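Local coordinates for extracellular solute-binding protein, family 5 (Chelativorans sp., PDB 6WM6), which binds EDTA and related aminopolycarboxylates in the periplasm, probably delivering them to an ABC transporter as a solute-binding protein of family 5, at residues L78-P89 with R544-Y554; V127-I135 with Q165-T173. One frame throughout, in Å; residues are numbered along the deposited sequence.

Contact 1 of 2, residues L78-P89 with R544-Y554; sequences LPIVPSAFMVQP and RDNPNQLGPAY. With EDO (1,2-ethanediol), chain G; EDO (1,2-ethanediol), chain E; EDO (1,2-ethanediol), chain I; SO4 (sulfate ion), chain C.
Leu-550 drives its isobutyl group against the strand residues Met-86 and Val-87, with CD1 3.5 Å from Met-86 SD and CD2 on Val-87 CG2, while Leu-78 crosses it at about a right angle. Next to this apolar patch the ring of Tyr-554 receives Met-86 CG and Gln-88 OE1 at its edge, and Pro-89 lays CD 3.7 Å from Tyr-554 CZ. Arg-544 NH1 holds the Tyr-554 hydroxyl in its guanidinium plane, and Arg-544 NE turns to Val-39 O. In this family 5 binding protein the late 544-554 loop thus packs on the early strand 85-87. With CG anti to the backbone N (chi1 -172°), Asn-546 lies over a face of the Tyr-554 ring, toward its rim, and ND2 donates to Gly-551 O and, from above the carbonyl plane, to Val-87 O (3.1 Å, 157°). A leucine in its place would probably leave Val-87 O without this donor and Gly-551 O with one of two, Tyr-554 N. Beyond, packing gives way to solvent: Asn-548 OD1 closes an Asx turn by accepting from Leu-550 N, and Asn-548 ND2 donates to a water 2.9 Å away. The same water donates to Pro-89 O and meets an ethanediol, probably from the crystallisation liquor.

Contact 2 of 2, residues V127-I135 with Q165-T173; sequences VPITGDDFI and QDETGKVVT
Lys-170 NZ donates to Ile-129 O at 2.8 Å, approaching in the carbonyl plane, and Gln-165 NE2 donates to Asp-132 OD1 over the same length. The amide and carboxylate planes stand 83° apart, and the oxygen is met on its anti side, tilted 31° from the carboxylate plane. A water donates to the other end of that amide, Gln-165 OE1, at 2.7 Å. Between these two side-chain bonds lies a backbone one, from Gly-131 N to Gly-169 O at 2.9 Å. The lysine is further anchored by Arg-118 O. Its chain bends at chi2 (-72°), and CE passes over Pro-128 CB on the way to the carbonyl.

Thr-130 sits at the N-cap of helix 131-141 and forms a capping box with Asp-133: Thr-130 OG1 accepts from Asp-132 N, and Asp-133 OD2 from Thr-130 N. Facing this helix start is the type I turn from Asp-166 to Gly-169, which links the antiparallel strands 160-165 and 171-176 as a hairpin.

Beyond the polar bonds, Val-172 CG2 lies 3.5 Å from Gly-131 CA and over one face of the Phe-134 ring, toward its rim; a side chain on the glycine would collide with Gln-165 OE1. The phenylalanine ring continues to Tyr-115 and Phe-187. Two of the three acceptors are backbone carbonyls, and the charged Lys-170 and Asp-132 each meet a neutral partner, so the contact probably depends more on placement than on paired charges.

How the contacts relate
The two contacts illustrate how chemistry can vary with place in a fold. Contact 1 is largely buried, its centre about 12 Å from that of the chain, and joins segments 455 residues apart; contact 2, its centre about 30 Å from that of the chain, is only partly buried and joins segments 30 residues apart, nested inside the loop that contact 1 closes. Apolar packing dominates the first, with the bond from Asn-546 to Val-87 as its clear direct hydrogen bond, whereas three such bonds carry the second, which buries less surface. They hold different elements, yet they meet where Pro-82 CG lies 4.2 Å from Ile-129 CD1, although their centres are about 23 Å apart.

Contact 1 of 2, residues L78-P89 with R544-Y554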
loop_
_atom_site.group_PDB
_atom_site.type_symbol
_atom_site.label_atom_id
_atom_site.label_comp_id
_atom_site.label_asym_id
_atom_site.label_seq_id
_atom_site.Cartn_x
_atom_site.Cartn_y
_atom_site.Cartn_z
ATOM N N LEU A 78 10.507 -1.012 -10.052
ATOM C CA LEU A 78 11.517 -0.634 -9.058
ATOM C C LEU A 78 12.949 -0.876 -9.523
ATOM O O LEU A 78 13.823 -0.048 -9.190
ATOM C CB LEU A 78 11.247 -1.298 -7.698
ATOM C CG LEU A 78 10.310 -0.533 -6.784
ATOM C CD1 LEU A 78 9.873 -1.445 -5.646
ATOM C CD2 LEU A 78 10.922 0.754 -6.244
ATOM N N PRO A 79 13.259 -1.935 -10.278
ATOM C CA PRO A 79 14.648 -2.141 -10.730
ATOM C C PRO A 79 15.130 -1.160 -11.771
ATOM O O PRO A 79 16.338 -1.136 -12.027
ATOM C CB PRO A 79 14.633 -3.567 -11.295
ATOM C CG PRO A 79 13.456 -4.221 -10.608
ATOM C CD PRO A 79 12.425 -3.114 -10.522
ATOM N N ILE A 80 14.247 -0.367 -12.381
ATOM C CA ILE A 80 14.640 0.563 -13.428
ATOM C C ILE A 80 14.438 2.026 -13.054
ATOM O O ILE A 80 15.014 2.910 -13.713
ATOM C CB ILE A 80 13.958 0.244 -14.773
ATOM C CG1 ILE A 80 12.539 0.779 -14.825
ATOM C CG2 ILE A 80 13.975 -1.254 -15.039
ATOM C CD1 ILE A 80 11.894 0.657 -16.200
ATOM N N VAL A 81 13.645 2.343 -12.046
ATOM C CA VAL A 81 13.277 3.722 -11.721
ATOM C C VAL A 81 14.082 4.162 -10.502
ATOM O O VAL A 81 14.038 3.477 -9.468
ATOM C CB VAL A 81 11.772 3.814 -11.440
ATOM C CG1 VAL A 81 11.421 5.205 -10.912
ATOM C CG2 VAL A 81 10.969 3.512 -12.673
ATOM N N PRO A 82 14.811 5.276 -10.565
ATOM C CA PRO A 82 15.534 5.745 -9.375
ATOM C C PRO A 82 14.608 6.507 -8.442
ATOM O O PRO A 82 13.635 7.133 -8.872
ATOM C CB PRO A 82 16.623 6.661 -9.957
ATOM C CG PRO A 82 16.158 7.041 -11.305
ATOM C CD PRO A 82 15.099 6.091 -11.760
ATOM N N SER A 83 14.919 6.432 -7.143
ATOM C CA SER A 83 14.091 6.985 -6.078
ATOM C C SER A 83 14.954 7.859 -5.179
ATOM O O SER A 83 16.070 7.480 -4.827
ATOM C CB SER A 83 13.474 5.870 -5.197
ATOM O OG SER A 83 12.735 4.935 -5.981
ATOM N N ALA A 84 14.422 9.010 -4.728
ATOM C CA ALA A 84 15.167 9.828 -3.777
ATOM C C ALA A 84 15.315 9.123 -2.433
ATOM O O ALA A 84 16.418 9.091 -1.865
ATOM C CB ALA A 84 14.503 11.204 -3.615
ATOM N N PHE A 85 14.209 8.580 -1.896
ATOM C CA PHE A 85 14.192 7.792 -0.683
ATOM C C PHE A 85 13.442 6.508 -0.965
ATOM O O PHE A 85 12.632 6.433 -1.889
ATOM C CB PHE A 85 13.463 8.513 0.477
ATOM C CG PHE A 85 14.157 9.754 0.978
ATOM C CD1 PHE A 85 14.113 10.940 0.268
ATOM C CD2 PHE A 85 14.847 9.725 2.178
ATOM C CE1 PHE A 85 14.764 12.089 0.735
ATOM C CE2 PHE A 85 15.496 10.871 2.646
ATOM C CZ PHE A 85 15.464 12.043 1.915
ATOM N N MET A 86 13.710 5.476 -0.157
ATOM C CA MET A 86 13.067 4.176 -0.307
ATOM C C MET A 86 12.611 3.657 1.040
ATOM O O MET A 86 13.329 3.757 2.046
ATOM C CB MET A 86 14.032 3.196 -0.947
ATOM C CG MET A 86 13.461 1.803 -1.194
ATOM S SD MET A 86 11.893 1.791 -2.086
ATOM C CE MET A 86 12.266 2.897 -3.457
ATOM N N VAL A 87 11.401 3.107 1.057
ATOM C CA VAL A 87 10.849 2.519 2.274
ATOM C C VAL A 87 11.517 1.187 2.560
ATOM O O VAL A 87 11.627 0.333 1.663
ATOM C CB VAL A 87 9.330 2.343 2.148
ATOM C CG1 VAL A 87 8.756 1.911 3.498
ATOM C CG2 VAL A 87 8.652 3.636 1.670
ATOM N N GLN A 88 11.966 1.017 3.786
ATOM C CA GLN A 88 12.727 -0.131 4.252
ATOM C C GLN A 88 11.842 -1.070 5.058
ATOM O O GLN A 88 10.730 -0.711 5.468
ATOM C CB GLN A 88 13.877 0.342 5.159
ATOM C CG GLN A 88 14.786 1.391 4.537
ATOM C CD GLN A 88 15.501 0.858 3.336
ATOM O OE1 GLN A 88 16.337 -0.063 3.460
ATOM N NE2 GLN A 88 15.192 1.378 2.167
ATOM N N PRO A 89 12.332 -2.271 5.371
ATOM C CA PRO A 89 11.452 -3.245 6.038
ATOM C C PRO A 89 10.990 -2.827 7.409
ATOM O O PRO A 89 9.929 -3.312 7.846
ATOM C CB PRO A 89 12.289 -4.541 6.053
ATOM C CG PRO A 89 13.114 -4.431 4.795
ATOM C CD PRO A 89 13.476 -2.947 4.702
ATOM N N ARG A 544 14.297 -10.332 0.813
ATOM C CA ARG A 544 13.606 -10.324 2.084
ATOM C C ARG A 544 12.289 -9.601 1.939
ATOM O O ARG A 544 12.084 -8.773 1.048
ATOM C CB ARG A 544 14.463 -9.705 3.191
ATOM C CG ARG A 544 14.722 -8.190 3.032
ATOM C CD ARG A 544 15.595 -7.652 4.156
ATOM N NE ARG A 544 16.919 -8.260 4.108
ATOM C CZ ARG A 544 17.960 -7.787 3.452
ATOM N NH1 ARG A 544 17.874 -6.683 2.745
ATOM N NH2 ARG A 544 19.111 -8.449 3.497
ATOM N N ASP A 545 11.405 -9.891 2.871
ATOM C CA ASP A 545 10.137 -9.191 2.899
ATOM C C ASP A 545 10.374 -7.719 3.207
ATOM O O ASP A 545 11.257 -7.352 3.977
ATOM C CB ASP A 545 9.209 -9.793 3.946
ATOM C CG ASP A 545 7.771 -9.347 3.806
ATOM O OD1 ASP A 545 7.382 -8.825 2.738
ATOM O OD2 ASP A 545 7.035 -9.531 4.806
ATOM N N ASN A 546 9.565 -6.877 2.595
ATOM C CA ASN A 546 9.545 -5.436 2.842
ATOM C C ASN A 546 8.060 -5.169 2.925
ATOM O O ASN A 546 7.414 -4.950 1.900
ATOM C CB ASN A 546 10.238 -4.713 1.699
ATOM C CG ASN A 546 10.434 -3.240 1.968
ATOM O OD1 ASN A 546 10.565 -2.829 3.117
ATOM N ND2 ASN A 546 10.468 -2.433 0.915
ATOM N N PRO A 547 7.455 -5.303 4.135
ATOM C CA PRO A 547 5.991 -5.519 4.250
ATOM C C PRO A 547 5.198 -4.221 4.182
ATOM O O PRO A 547 4.434 -3.839 5.094
ATOM C CB PRO A 547 5.861 -6.226 5.610
ATOM C CG PRO A 547 7.036 -5.735 6.388
ATOM C CD PRO A 547 8.170 -5.609 5.384
ATOM N N ASN A 548 5.344 -3.545 3.062
ATOM C CA ASN A 548 4.770 -2.242 2.823
ATOM C C ASN A 548 4.531 -2.114 1.322
ATOM O O ASN A 548 4.797 -3.036 0.553
ATOM C CB ASN A 548 5.673 -1.146 3.347
ATOM C CG ASN A 548 7.066 -1.259 2.800
ATOM O OD1 ASN A 548 7.259 -1.144 1.574
ATOM N ND2 ASN A 548 8.041 -1.509 3.656
ATOM N N GLN A 549 4.011 -0.958 0.887
ATOM C CA GLN A 549 3.647 -0.830 -0.518
ATOM C C GLN A 549 4.822 -0.946 -1.463
ATOM O O GLN A 549 4.628 -1.276 -2.634
ATOM C CB GLN A 549 2.936 0.485 -0.773
ATOM C CG GLN A 549 1.544 0.516 -0.187
ATOM C CD GLN A 549 0.731 1.684 -0.714
ATOM O OE1 GLN A 549 0.882 2.807 -0.263
ATOM N NE2 GLN A 549 -0.106 1.407 -1.695
ATOM N N LEU A 550 6.028 -0.634 -1.015
ATOM C CA LEU A 550 7.179 -0.718 -1.919
ATOM C C LEU A 550 7.548 -2.170 -2.187
ATOM O O LEU A 550 7.794 -2.550 -3.344
ATOM C CB LEU A 550 8.355 0.107 -1.402
ATOM C CG LEU A 550 8.277 1.596 -1.712
ATOM C CD1 LEU A 550 8.531 1.867 -3.187
ATOM C CD2 LEU A 550 6.964 2.232 -1.290
ATOM N N GLY A 551 7.609 -2.994 -1.159
ATOM C CA GLY A 551 7.672 -4.425 -1.340
ATOM C C GLY A 551 9.076 -4.978 -1.546
ATOM O O GLY A 551 10.082 -4.238 -1.520
ATOM N N PRO A 552 9.166 -6.302 -1.752
ATOM C CA PRO A 552 10.471 -6.988 -1.768
ATOM C C PRO A 552 11.430 -6.531 -2.836
ATOM O O PRO A 552 12.641 -6.735 -2.674
ATOM C CB PRO A 552 10.102 -8.472 -1.941
ATOM C CG PRO A 552 8.678 -8.574 -1.519
ATOM C CD PRO A 552 8.017 -7.234 -1.777
ATOM N N ALA A 553 10.969 -5.951 -3.933
ATOM C CA ALA A 553 11.864 -5.487 -4.976
ATOM C C ALA A 553 12.513 -4.151 -4.676
ATOM O O ALA A 553 13.144 -3.556 -5.565
ATOM C CB ALA A 553 11.151 -5.469 -6.340
ATOM N N TYR A 554 12.474 -3.707 -3.432
ATOM C CA TYR A 554 13.146 -2.460 -3.056
ATOM C C TYR A 554 14.658 -2.504 -3.201
ATOM O O TYR A 554 15.280 -1.424 -3.265
ATOM C CB TYR A 554 12.799 -2.058 -1.619
ATOM C CG TYR A 554 13.574 -2.763 -0.522
ATOM C CD1 TYR A 554 13.444 -4.129 -0.293
ATOM C CD2 TYR A 554 14.438 -2.036 0.310
ATOM C CE1 TYR A 554 14.168 -4.756 0.719
ATOM C CE2 TYR A 554 15.153 -2.675 1.330
ATOM C CZ TYR A 554 14.996 -4.023 1.521
ATOM O OH TYR A 554 15.708 -4.667 2.513
HETATM C C1 EDO G . 15.685 -1.338 -6.561
HETATM O O1 EDO G . 15.207 -2.616 -6.979
HETATM C C2 EDO G . 17.176 -1.185 -6.880
HETATM O O2 EDO G . 18.014 -2.015 -6.024
HETATM C C1 EDO E . 4.571 -1.409 9.230
HETATM O O1 EDO E . 5.612 -2.141 9.885
HETATM C C2 EDO E . 4.026 -2.276 8.097
HETATM O O2 EDO E . 5.160 -2.962 7.548
HETATM C C1 EDO I . 4.963 5.309 1.111
HETATM O O1 EDO I . 4.607 5.867 2.380
HETATM C C2 EDO I . 4.604 3.830 1.077
HETATM O O2 EDO I . 3.183 3.641 1.149
HETATM S S SO4 C . -3.394 3.086 -2.828
HETATM O O1 SO4 C . -1.966 3.370 -2.982
HETATM O O2 SO4 C . -3.863 2.399 -4.028
HETATM O O3 SO4 C . -3.589 2.199 -1.678
HETATM O O4 SO4 C . -4.120 4.335 -2.660
HETATM O O HOH W 1 7.612 -2.038 6.523
#

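Contact 2 of 2, residues V127-I135 with Q165-T173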
loop_
_atom_site.group_PDB
_atom_site.type_symbol
_atom_site.label_atom_id
_atom_site.label_comp_id
_atom_site.label_asym_id
_atom_site.label_seq_id
_atom_site.Cartn_x
_atom_site.Cartn_y
_atom_site.Cartn_z
ATOM N N VAL A 127 23.292 9.791 -20.215
ATOM C CA VAL A 127 22.881 11.160 -19.903
ATOM C C VAL A 127 22.772 11.306 -18.386
ATOM O O VAL A 127 22.091 10.494 -17.731
ATOM C CB VAL A 127 21.554 11.474 -20.593
ATOM C CG1 VAL A 127 21.035 12.838 -20.153
ATOM C CG2 VAL A 127 21.728 11.415 -22.123
ATOM N N PRO A 128 23.438 12.283 -17.771
ATOM C CA PRO A 128 23.361 12.410 -16.307
ATOM C C PRO A 128 21.927 12.563 -15.821
ATOM O O PRO A 128 21.074 13.166 -16.487
ATOM C CB PRO A 128 24.200 13.664 -16.019
ATOM C CG PRO A 128 25.158 13.758 -17.208
ATOM C CD PRO A 128 24.363 13.265 -18.381
ATOM N N ILE A 129 21.669 12.020 -14.627
ATOM C CA ILE A 129 20.435 12.334 -13.904
ATOM C C ILE A 129 20.621 13.712 -13.281
ATOM O O ILE A 129 21.634 13.970 -12.607
ATOM C CB ILE A 129 20.115 11.260 -12.846
ATOM C CG1 ILE A 129 19.944 9.906 -13.543
ATOM C CG2 ILE A 129 18.862 11.654 -12.070
ATOM C CD1 ILE A 129 19.747 8.725 -12.585
ATOM N N THR A 130 19.652 14.608 -13.503
ATOM C CA THR A 130 19.826 15.997 -13.121
ATOM C C THR A 130 18.506 16.577 -12.606
ATOM O O THR A 130 17.468 15.917 -12.574
ATOM C CB THR A 130 20.283 16.899 -14.286
ATOM O OG1 THR A 130 19.224 16.982 -15.266
ATOM C CG2 THR A 130 21.566 16.384 -14.939
ATOM N N GLY A 131 18.552 17.859 -12.251
ATOM C CA GLY A 131 17.347 18.592 -11.922
ATOM C C GLY A 131 16.288 18.583 -13.010
ATOM O O GLY A 131 15.105 18.747 -12.696
ATOM N N ASP A 132 16.673 18.367 -14.274
ATOM C CA ASP A 132 15.662 18.246 -15.323
ATOM C C ASP A 132 14.670 17.140 -14.974
ATOM O O ASP A 132 13.464 17.237 -15.234
ATOM C CB ASP A 132 16.291 17.885 -16.667
ATOM C CG ASP A 132 17.034 19.021 -17.319
ATOM O OD1 ASP A 132 16.933 20.186 -16.879
ATOM O OD2 ASP A 132 17.723 18.731 -18.332
ATOM N N ASP A 133 15.172 16.057 -14.388
ATOM C CA ASP A 133 14.322 14.933 -14.045
ATOM C C ASP A 133 13.443 15.242 -12.835
ATOM O O ASP A 133 12.268 14.855 -12.807
ATOM C CB ASP A 133 15.198 13.697 -13.819
ATOM C CG ASP A 133 16.055 13.384 -15.039
ATOM O OD1 ASP A 133 15.479 13.319 -16.150
ATOM O OD2 ASP A 133 17.291 13.254 -14.900
ATOM N N PHE A 134 13.985 15.940 -11.830
ATOM C CA PHE A 134 13.154 16.381 -10.713
ATOM C C PHE A 134 12.064 17.327 -11.210
ATOM O O PHE A 134 10.904 17.198 -10.820
ATOM C CB PHE A 134 14.011 17.078 -9.639
ATOM C CG PHE A 134 14.758 16.134 -8.726
ATOM C CD1 PHE A 134 15.824 15.383 -9.194
ATOM C CD2 PHE A 134 14.404 16.027 -7.392
ATOM C CE1 PHE A 134 16.509 14.519 -8.341
ATOM C CE2 PHE A 134 15.084 15.169 -6.531
ATOM C CZ PHE A 134 16.136 14.421 -7.018
ATOM N N ILE A 135 12.421 18.285 -12.071
ATOM C CA ILE A 135 11.462 19.281 -12.537
ATOM C C ILE A 135 10.362 18.634 -13.364
ATOM O O ILE A 135 9.174 18.952 -13.187
ATOM C CB ILE A 135 12.204 20.403 -13.295
ATOM C CG1 ILE A 135 12.995 21.232 -12.284
ATOM C CG2 ILE A 135 11.230 21.282 -14.052
ATOM C CD1 ILE A 135 14.029 22.147 -12.904
ATOM N N GLN A 165 17.392 24.415 -10.352
ATOM C CA GLN A 165 18.654 23.694 -10.357
ATOM C C GLN A 165 19.791 24.638 -10.691
ATOM O O GLN A 165 19.601 25.687 -11.322
ATOM C CB GLN A 165 18.653 22.521 -11.339
ATOM C CG GLN A 165 18.539 22.930 -12.797
ATOM C CD GLN A 165 18.384 21.743 -13.724
ATOM O OE1 GLN A 165 19.073 20.724 -13.584
ATOM N NE2 GLN A 165 17.484 21.863 -14.690
ATOM N N ASP A 166 20.985 24.269 -10.241
ATOM C CA ASP A 166 22.188 25.042 -10.511
ATOM C C ASP A 166 22.689 24.752 -11.925
ATOM O O ASP A 166 22.117 23.950 -12.663
ATOM C CB ASP A 166 23.278 24.700 -9.494
ATOM C CG ASP A 166 23.883 23.342 -9.761
ATOM O OD1 ASP A 166 23.116 22.389 -10.049
ATOM O OD2 ASP A 166 25.130 23.219 -9.721
ATOM N N GLU A 167 23.810 25.384 -12.297
ATOM C CA GLU A 167 24.316 25.235 -13.652
ATOM C C GLU A 167 24.822 23.830 -13.940
ATOM O O GLU A 167 24.801 23.392 -15.097
ATOM C CB GLU A 167 25.438 26.251 -13.909
ATOM C CG GLU A 167 26.077 26.129 -15.290
ATOM C CD GLU A 167 25.066 26.233 -16.420
ATOM O OE1 GLU A 167 24.257 27.186 -16.412
ATOM O OE2 GLU A 167 25.077 25.357 -17.312
ATOM N N THR A 168 25.278 23.102 -12.918
ATOM C CA THR A 168 25.753 21.742 -13.156
ATOM C C THR A 168 24.611 20.758 -13.336
ATOM O O THR A 168 24.841 19.649 -13.824
ATOM C CB THR A 168 26.652 21.240 -12.018
ATOM O OG1 THR A 168 25.848 20.940 -10.867
ATOM C CG2 THR A 168 27.721 22.260 -11.666
ATOM N N GLY A 169 23.396 21.128 -12.917
ATOM C CA GLY A 169 22.275 20.219 -12.918
ATOM C C GLY A 169 22.218 19.291 -11.727
ATOM O O GLY A 169 21.256 18.519 -11.614
ATOM N N LYS A 170 23.205 19.340 -10.835
ATOM C CA LYS A 170 23.274 18.364 -9.747
ATOM C C LYS A 170 22.810 18.894 -8.402
ATOM O O LYS A 170 22.723 18.104 -7.459
ATOM C CB LYS A 170 24.682 17.782 -9.635
ATOM C CG LYS A 170 25.119 16.974 -10.878
ATOM C CD LYS A 170 24.389 15.630 -10.966
ATOM C CE LYS A 170 24.848 14.779 -12.161
ATOM N NZ LYS A 170 24.312 13.390 -12.077
ATOM N N VAL A 171 22.462 20.173 -8.286
ATOM C CA VAL A 171 21.942 20.745 -7.051
ATOM C C VAL A 171 20.539 21.266 -7.329
ATOM O O VAL A 171 20.359 22.182 -8.146
ATOM C CB VAL A 171 22.840 21.856 -6.498
ATOM C CG1 VAL A 171 22.311 22.338 -5.151
ATOM C CG2 VAL A 171 24.270 21.377 -6.349
ATOM N N VAL A 172 19.546 20.691 -6.660
ATOM C CA VAL A 172 18.131 20.965 -6.896
ATOM C C VAL A 172 17.554 21.561 -5.624
ATOM O O VAL A 172 17.676 20.969 -4.549
ATOM C CB VAL A 172 17.376 19.676 -7.274
ATOM C CG1 VAL A 172 15.904 19.969 -7.516
ATOM C CG2 VAL A 172 18.010 19.028 -8.477
ATOM N N THR A 173 16.914 22.721 -5.742
ATOM C CA THR A 173 16.339 23.431 -4.602
ATOM C C THR A 173 14.827 23.521 -4.756
ATOM O O THR A 173 14.331 24.116 -5.723
ATOM C CB THR A 173 16.953 24.827 -4.477
ATOM O OG1 THR A 173 18.377 24.721 -4.315
ATOM C CG2 THR A 173 16.388 25.582 -3.278
HETATM O O HOH W 2 20.387 20.115 -15.894
#